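Local coordinates for putative uncharacterized protein TTHA0988 (PDB 3OEP), which is of unknown function but is a KipI-KipA homologue with cyclophilin-like domains, and is not the allophanate hydrolase it was once taken for, at residues V145-A149 with T204-P208; F119-F123 with Y160-S164; R134-K138 with G166-L170. One frame throughout, in Å; residues are numbered along the deposited sequence.

Overall arrangement
All three contacts join loops and turns around one cyclophilin-like sheet in the first half of the chain; contact 3 also takes in the start of strand 169-174. Their segments alternate along the sequence. Contacts 1 and 2 are neighbours, with centres about 9 Å apart, joined by probable hydrogen bonds from His-148 N to Tyr-160 O (2.6 Å) and Val-145 N to Ser-164 O (2.7 Å). Contact 3 lies about 16 Å from contact 2 and about 18 Å from contact 1, centre to centre. Tyr-160 OH reaches Trp-168 CB at 3.5 Å, and the nearest atoms of both side chains are about 3 Å from bound glycerol, probably from the crystallisation liquor but perhaps marking a pocket.

Contact 1: residues V145-A149 with T204-P208; sequences VPAHA and TPPEP
His-148 pushes its imidazole into the proline-rich segment 204-208, edge first toward one carbonyl and with one face over Pro-205 CB. CG lies opposite the carbonyl carbon (chi1 -44°), sending the ring that way. Its NE2 donates to Pro-206 O at 2.9 Å with an N-H...O angle of 159°. The acceptor lies close to the imidazole plane, but the donor stands well above the carbonyl plane. Pro-205 CB is 4.0 Å from the ring centroid, a CH-pi contact; the two side chains run past one another in opposing senses. Ala-147 CB lies against the opposite face, so the ring is clasped between them while its bond to Pro-206 O limits rotation. This histidine occupies the third position of a type II beta turn, Pro-146 to Ala-149, which leads into strand 149-153; its positive phi of 79° suits that position. Segment 204-208 belongs to the long connection from strand 194-199, in the cyclophilin-like sheet, to strand 221-225 of a separate antiparallel sheet. The same Ala-147 CB also meets Glu-207 CG at 4.0 Å, and a water accepts from Ala-147 N and donates to Glu-207 OE2. Glu-207 OE1 forms a salt bridge with Arg-356.

Contact 2: residues F119-F123 with Y160-S164; sequences FTPGF and YPLPS
The type II beta turn from Thr-120 to Phe-123, which joins strands 112-117 and 124-127 of the cyclophilin-like sheet, packs on Pro-161 and Tyr-160 in the loop after strand 156-159. Pro-161 presses its ring tip into the turn: CG lies 3.4 Å from Pro-121 O and equally 3.4 Å from Phe-123 N, while CD touches Thr-120 OG1 at 3.6 Å. The side chain of Phe-123 leaves trans to the main-chain nitrogen (chi1 -164°), which carries the phenyl ring past Pro-161 toward the neighbouring tyrosine. There an edge-to-face pair forms, with the edge of Phe-123 directed at the face of Tyr-160, centroids 4.8 Å apart and planes at 64°. CE2 leads, coming within 3.4 Å of Tyr-160 CD1. With an alanine in place of Tyr-160, the phenyl edge of Phe-123 would probably lose the aromatic face it meets, and a bound glycerol its hydrogen bond to the tyrosine hydroxyl. No direct hydrogen bond crosses this buried interface; one water does the polar work instead, donating to Leu-162 O (2.8 Å) and hydrogen-bonded to the hydroxyls of Thr-120 (OG1, 2.9 Å) and Ser-164 (OG, 3.1 Å). Leu-162 CD1 adds a looser apolar contact with Pro-121 CD. Two connecting loops thus lock together at one end of a sheet of the kind found in the cyclophilin-like carboxyltransferase subdomains.

Contact 3: residues R134-K138 with G166-L170; sequences RLPRK and GGWNL
Lys-138 N and Gly-167 O form the shorter of two nearly straight hydrogen bonds, 2.7 Å long with an N-H...O angle of 174°. The other runs from Asn-169 ND2 to Pro-136 O, 3.0 Å at 176°; here the acceptor lies in the plane of the amide, but the donor approaches from above the plane of the proline carbonyl. The same ND2 also donates to Val-152 O, so two backbone carbonyls fix which way round the amide sits. Its OD1 takes hydrogen bonds from two waters, each 2.7 Å from it: one also donates to Pro-136 O, the other accepts from Lys-138 NZ. The lysine chain makes this possible by bending at its far end (chi3 92°), and its ammonium group forms a salt bridge with Asp-88, whose other carboxylate oxygen accepts a hydrogen bond from Leu-170 N. Asn-169 begins strand 169-174, which lies between strands 77-83 and 149-153 in the cyclophilin-like sheet; the amide therefore links the loop 134-138 to two neighbouring strands at once. The methyl CD2 of Leu-135 lies 3.3 Å from Asn-169 ND2. Helix 89-96 packs on both of these side chains. Farther along, Arg-137 CB rests on Gly-167 O at 3.4 Å and approaches Trp-168 CD1 at 4.1 Å, while Lys-138 CG lies 3.4 Å from that same glycine oxygen. Beyond CB the arginine runs away from segment 166-170 to a salt bridge with Glu-434, in the second half of the chain, and the indole of Trp-168 meets the ring of Phe-125.

Contact 1: residues V145-A149 with T204-P208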
loop_
_atom_site.group_PDB
_atom_site.type_symbol
_atom_site.label_atom_id
_atom_site.label_comp_id
_atom_site.label_asym_id
_atom_site.label_seq_id
_atom_site.Cartn_x
_atom_site.Cartn_y
_atom_site.Cartn_z
ATOM N N VAL A 145 -7.350 -9.998 14.081
ATOM C CA VAL A 145 -8.700 -10.468 13.801
ATOM C C VAL A 145 -8.523 -11.549 12.729
ATOM O O VAL A 145 -7.729 -11.372 11.807
ATOM C CB VAL A 145 -9.584 -9.328 13.273
ATOM C CG1 VAL A 145 -10.938 -9.860 12.775
ATOM C CG2 VAL A 145 -9.777 -8.253 14.360
ATOM N N PRO A 146 -9.237 -12.677 12.847
ATOM C CA PRO A 146 -9.022 -13.734 11.855
ATOM C C PRO A 146 -9.591 -13.396 10.477
ATOM O O PRO A 146 -10.534 -12.612 10.372
ATOM C CB PRO A 146 -9.744 -14.942 12.467
ATOM C CG PRO A 146 -10.729 -14.373 13.412
ATOM C CD PRO A 146 -10.157 -13.095 13.921
ATOM N N ALA A 147 -9.015 -13.988 9.429
ATOM C CA ALA A 147 -9.573 -13.889 8.090
ATOM C C ALA A 147 -11.021 -14.348 8.123
ATOM O O ALA A 147 -11.358 -15.297 8.842
ATOM C CB ALA A 147 -8.776 -14.744 7.107
ATOM N N HIS A 148 -11.852 -13.647 7.354
ATOM C CA HIS A 148 -13.277 -13.951 7.143
ATOM C C HIS A 148 -14.193 -13.518 8.283
ATOM O O HIS A 148 -15.399 -13.787 8.244
ATOM C CB HIS A 148 -13.498 -15.424 6.789
ATOM C CG HIS A 148 -12.516 -15.947 5.791
ATOM N ND1 HIS A 148 -12.331 -15.363 4.557
ATOM C CD2 HIS A 148 -11.630 -16.967 5.864
ATOM C CE1 HIS A 148 -11.391 -16.018 3.903
ATOM N NE2 HIS A 148 -10.953 -17.001 4.670
ATOM N N ALA A 149 -13.642 -12.814 9.266
ATOM C CA ALA A 149 -14.446 -12.270 10.357
ATOM C C ALA A 149 -15.443 -11.243 9.821
ATOM O O ALA A 149 -15.098 -10.386 9.005
ATOM C CB ALA A 149 -13.551 -11.641 11.431
ATOM N N THR A 204 -15.044 -22.958 7.696
ATOM C CA THR A 204 -14.388 -21.674 7.533
ATOM C C THR A 204 -13.501 -21.760 6.298
ATOM O O THR A 204 -12.731 -22.714 6.168
ATOM C CB THR A 204 -13.537 -21.347 8.762
ATOM O OG1 THR A 204 -14.378 -21.321 9.920
ATOM C CG2 THR A 204 -12.832 -20.021 8.603
ATOM N N PRO A 205 -13.610 -20.782 5.379
ATOM C CA PRO A 205 -12.742 -20.828 4.204
ATOM C C PRO A 205 -11.276 -20.700 4.601
ATOM O O PRO A 205 -10.968 -20.064 5.605
ATOM C CB PRO A 205 -13.179 -19.608 3.382
ATOM C CG PRO A 205 -14.535 -19.273 3.864
ATOM C CD PRO A 205 -14.559 -19.659 5.312
ATOM N N PRO A 206 -10.372 -21.296 3.814
ATOM C CA PRO A 206 -8.954 -21.106 4.114
ATOM C C PRO A 206 -8.520 -19.643 3.987
ATOM O O PRO A 206 -9.174 -18.860 3.296
ATOM C CB PRO A 206 -8.241 -21.979 3.070
ATOM C CG PRO A 206 -9.232 -22.220 1.989
ATOM C CD PRO A 206 -10.603 -22.074 2.585
ATOM N N GLU A 207 -7.428 -19.276 4.651
ATOM C CA GLU A 207 -6.845 -17.956 4.451
ATOM C C GLU A 207 -6.332 -17.867 3.020
ATOM O O GLU A 207 -5.826 -18.863 2.487
ATOM C CB GLU A 207 -5.670 -17.704 5.391
ATOM C CG GLU A 207 -6.020 -17.575 6.843
ATOM C CD GLU A 207 -4.852 -17.073 7.676
ATOM O OE1 GLU A 207 -3.770 -16.799 7.105
ATOM O OE2 GLU A 207 -5.014 -16.963 8.907
ATOM N N PRO A 208 -6.437 -16.681 2.400
ATOM C CA PRO A 208 -5.827 -16.489 1.088
ATOM C C PRO A 208 -4.365 -16.918 1.086
ATOM O O PRO A 208 -3.618 -16.583 2.005
ATOM C CB PRO A 208 -5.937 -14.980 0.863
ATOM C CG PRO A 208 -7.090 -14.550 1.688
ATOM C CD PRO A 208 -7.167 -15.483 2.856
HETATM O O HOH W 1 -7.168 -16.243 10.063
#

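Contact 2: residues F119-F123 with Y160-S164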
loop_
_atom_site.group_PDB
_atom_site.type_symbol
_atom_site.label_atom_id
_atom_site.label_comp_id
_atom_site.label_asym_id
_atom_site.label_seq_id
_atom_site.Cartn_x
_atom_site.Cartn_y
_atom_site.Cartn_z
ATOM N N PHE A 119 -9.834 -1.278 2.714
ATOM C CA PHE A 119 -9.042 -0.956 3.907
ATOM C C PHE A 119 -7.822 -1.894 3.975
ATOM O O PHE A 119 -6.702 -1.482 4.301
ATOM C CB PHE A 119 -9.885 -1.067 5.174
ATOM C CG PHE A 119 -9.167 -0.613 6.405
ATOM C CD1 PHE A 119 -8.580 -1.535 7.263
ATOM C CD2 PHE A 119 -9.051 0.742 6.693
ATOM C CE1 PHE A 119 -7.904 -1.111 8.404
ATOM C CE2 PHE A 119 -8.375 1.172 7.824
ATOM C CZ PHE A 119 -7.802 0.246 8.681
ATOM N N THR A 120 -8.075 -3.165 3.684
ATOM C CA THR A 120 -7.061 -4.093 3.185
ATOM C C THR A 120 -7.655 -4.607 1.876
ATOM O O THR A 120 -8.858 -4.460 1.662
ATOM C CB THR A 120 -6.793 -5.257 4.165
ATOM O OG1 THR A 120 -7.993 -6.010 4.378
ATOM C CG2 THR A 120 -6.295 -4.733 5.509
ATOM N N PRO A 121 -6.839 -5.193 0.986
ATOM C CA PRO A 121 -7.392 -5.604 -0.308
ATOM C C PRO A 121 -8.701 -6.409 -0.203
ATOM O O PRO A 121 -8.766 -7.402 0.513
ATOM C CB PRO A 121 -6.256 -6.433 -0.911
ATOM C CG PRO A 121 -5.036 -5.752 -0.386
ATOM C CD PRO A 121 -5.374 -5.352 1.023
ATOM N N GLY A 122 -9.742 -5.936 -0.885
ATOM C CA GLY A 122 -11.027 -6.636 -0.928
ATOM C C GLY A 122 -11.963 -6.436 0.255
ATOM O O GLY A 122 -13.079 -6.955 0.240
ATOM N N PHE A 123 -11.530 -5.673 1.262
ATOM C CA PHE A 123 -12.320 -5.420 2.489
ATOM C C PHE A 123 -13.479 -4.468 2.188
ATOM O O PHE A 123 -13.239 -3.304 1.874
ATOM C CB PHE A 123 -11.402 -4.775 3.538
ATOM C CG PHE A 123 -11.935 -4.792 4.959
ATOM C CD1 PHE A 123 -13.227 -4.394 5.265
ATOM C CD2 PHE A 123 -11.095 -5.150 6.003
ATOM C CE1 PHE A 123 -13.686 -4.401 6.583
ATOM C CE2 PHE A 123 -11.547 -5.153 7.317
ATOM C CZ PHE A 123 -12.846 -4.785 7.604
ATOM N N TYR A 160 -13.453 -8.971 7.124
ATOM C CA TYR A 160 -11.983 -8.983 7.069
ATOM C C TYR A 160 -11.560 -10.076 6.077
ATOM O O TYR A 160 -11.802 -11.248 6.330
ATOM C CB TYR A 160 -11.394 -9.258 8.462
ATOM C CG TYR A 160 -11.554 -8.131 9.458
ATOM C CD1 TYR A 160 -10.482 -7.308 9.789
ATOM C CD2 TYR A 160 -12.777 -7.885 10.083
ATOM C CE1 TYR A 160 -10.621 -6.267 10.703
ATOM C CE2 TYR A 160 -12.928 -6.843 11.002
ATOM C CZ TYR A 160 -11.846 -6.034 11.304
ATOM O OH TYR A 160 -11.981 -5.005 12.210
ATOM N N PRO A 161 -10.931 -9.709 4.941
ATOM C CA PRO A 161 -10.563 -10.747 3.964
ATOM C C PRO A 161 -9.307 -11.531 4.349
ATOM O O PRO A 161 -9.124 -12.667 3.898
ATOM C CB PRO A 161 -10.299 -9.951 2.676
ATOM C CG PRO A 161 -10.777 -8.556 2.952
ATOM C CD PRO A 161 -10.658 -8.361 4.413
ATOM N N LEU A 162 -8.459 -10.895 5.152
ATOM C CA LEU A 162 -7.160 -11.406 5.563
ATOM C C LEU A 162 -6.999 -11.107 7.051
ATOM O O LEU A 162 -7.624 -10.164 7.560
ATOM C CB LEU A 162 -6.044 -10.668 4.812
ATOM C CG LEU A 162 -6.024 -10.718 3.278
ATOM C CD1 LEU A 162 -5.823 -9.330 2.675
ATOM C CD2 LEU A 162 -4.955 -11.662 2.788
ATOM N N PRO A 163 -6.153 -11.879 7.751
ATOM C CA PRO A 163 -5.898 -11.542 9.149
ATOM C C PRO A 163 -5.289 -10.152 9.272
ATOM O O PRO A 163 -4.401 -9.793 8.494
ATOM C CB PRO A 163 -4.898 -12.612 9.604
ATOM C CG PRO A 163 -5.013 -13.709 8.620
ATOM C CD PRO A 163 -5.407 -13.077 7.328
ATOM N N SER A 164 -5.787 -9.365 10.216
ATOM C CA SER A 164 -5.264 -8.024 10.439
ATOM C C SER A 164 -5.680 -7.501 11.807
ATOM O O SER A 164 -6.585 -8.058 12.441
ATOM C CB SER A 164 -5.736 -7.058 9.345
ATOM O OG SER A 164 -7.088 -6.677 9.524
HETATM O O HOH W 2 -8.256 -7.543 6.789
#

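Contact 3: residues R134-K138 with G166-L170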
loop_
_atom_site.group_PDB
_atom_site.type_symbol
_atom_site.label_atom_id
_atom_site.label_comp_id
_atom_site.label_asym_id
_atom_site.label_seq_id
_atom_site.Cartn_x
_atom_site.Cartn_y
_atom_site.Cartn_z
ATOM N N ARG A 134 -26.440 -0.747 16.168
ATOM C CA ARG A 134 -25.310 0.182 16.089
ATOM C C ARG A 134 -24.603 0.339 17.430
ATOM O O ARG A 134 -25.208 0.756 18.418
ATOM C CB ARG A 134 -25.774 1.544 15.572
ATOM C CG ARG A 134 -26.313 1.457 14.168
ATOM C CD ARG A 134 -26.726 2.800 13.613
ATOM N NE ARG A 134 -27.472 2.624 12.373
ATOM C CZ ARG A 134 -28.102 3.590 11.717
ATOM N NH1 ARG A 134 -28.078 4.845 12.169
ATOM N NH2 ARG A 134 -28.762 3.299 10.600
ATOM N N LEU A 135 -23.317 0.008 17.464
ATOM C CA LEU A 135 -22.527 0.257 18.660
ATOM C C LEU A 135 -21.080 0.562 18.301
ATOM O O LEU A 135 -20.592 0.127 17.254
ATOM C CB LEU A 135 -22.630 -0.906 19.650
ATOM C CG LEU A 135 -21.654 -2.065 19.547
ATOM C CD1 LEU A 135 -21.817 -3.028 20.734
ATOM C CD2 LEU A 135 -21.864 -2.782 18.221
ATOM N N PRO A 136 -20.392 1.322 19.168
ATOM C CA PRO A 136 -19.047 1.763 18.842
ATOM C C PRO A 136 -18.040 0.624 18.751
ATOM O O PRO A 136 -18.232 -0.445 19.339
ATOM C CB PRO A 136 -18.682 2.699 20.008
ATOM C CG PRO A 136 -19.947 3.072 20.632
ATOM C CD PRO A 136 -20.878 1.925 20.423
ATOM N N ARG A 137 -16.966 0.878 18.018
ATOM C CA ARG A 137 -15.844 -0.038 17.967
ATOM C C ARG A 137 -15.183 -0.152 19.340
ATOM O O ARG A 137 -15.454 0.640 20.249
ATOM C CB ARG A 137 -14.840 0.403 16.894
ATOM C CG ARG A 137 -14.114 1.714 17.148
ATOM C CD ARG A 137 -13.244 2.068 15.940
ATOM N NE ARG A 137 -12.123 2.942 16.293
ATOM C CZ ARG A 137 -12.160 4.276 16.316
ATOM N NH1 ARG A 137 -13.270 4.944 16.011
ATOM N NH2 ARG A 137 -11.067 4.953 16.658
ATOM N N LYS A 138 -14.321 -1.151 19.486
ATOM C CA LYS A 138 -13.667 -1.420 20.760
ATOM C C LYS A 138 -12.679 -0.303 21.091
ATOM O O LYS A 138 -12.067 0.268 20.184
ATOM C CB LYS A 138 -12.951 -2.773 20.715
ATOM C CG LYS A 138 -13.893 -3.954 20.509
ATOM C CD LYS A 138 -13.139 -5.263 20.322
ATOM C CE LYS A 138 -12.943 -5.996 21.641
ATOM N NZ LYS A 138 -14.195 -6.666 22.094
ATOM N N GLY A 166 -7.688 -5.072 14.277
ATOM C CA GLY A 166 -9.019 -4.498 14.103
ATOM C C GLY A 166 -9.787 -4.359 15.398
ATOM O O GLY A 166 -9.679 -5.201 16.289
ATOM N N GLY A 167 -10.570 -3.288 15.492
ATOM C CA GLY A 167 -11.346 -2.994 16.688
ATOM C C GLY A 167 -12.849 -3.084 16.494
ATOM O O GLY A 167 -13.604 -2.699 17.383
ATOM N N TRP A 168 -13.295 -3.590 15.348
ATOM C CA TRP A 168 -14.732 -3.764 15.112
ATOM C C TRP A 168 -15.255 -4.956 15.913
ATOM O O TRP A 168 -14.483 -5.815 16.353
ATOM C CB TRP A 168 -15.031 -3.891 13.612
ATOM C CG TRP A 168 -14.941 -2.578 12.877
ATOM C CD1 TRP A 168 -14.271 -1.454 13.278
ATOM C CD2 TRP A 168 -15.532 -2.256 11.610
ATOM N NE1 TRP A 168 -14.413 -0.456 12.349
ATOM C CE2 TRP A 168 -15.179 -0.921 11.312
ATOM C CE3 TRP A 168 -16.321 -2.968 10.698
ATOM C CZ2 TRP A 168 -15.588 -0.282 10.141
ATOM C CZ3 TRP A 168 -16.728 -2.331 9.532
ATOM C CH2 TRP A 168 -16.362 -0.999 9.266
ATOM N N ASN A 169 -16.566 -4.969 16.138
ATOM C CA ASN A 169 -17.201 -5.976 16.979
ATOM C C ASN A 169 -17.501 -7.221 16.150
ATOM O O ASN A 169 -18.282 -7.163 15.199
ATOM C CB ASN A 169 -18.488 -5.415 17.582
ATOM C CG ASN A 169 -18.244 -4.185 18.438
ATOM O OD1 ASN A 169 -17.736 -4.289 19.556
ATOM N ND2 ASN A 169 -18.610 -3.006 17.919
ATOM N N LEU A 170 -16.874 -8.337 16.513
ATOM C CA LEU A 170 -16.908 -9.556 15.698
ATOM C C LEU A 170 -18.159 -10.387 15.975
ATOM O O LEU A 170 -18.341 -10.905 17.083
ATOM C CB LEU A 170 -15.659 -10.405 15.947
ATOM C CG LEU A 170 -14.309 -9.694 15.860
ATOM C CD1 LEU A 170 -13.177 -10.723 16.016
ATOM C CD2 LEU A 170 -14.158 -8.912 14.561
HETATM O O HOH W 3 -17.190 -2.173 21.174
HETATM O O HOH W 4 -16.995 -6.063 21.493
#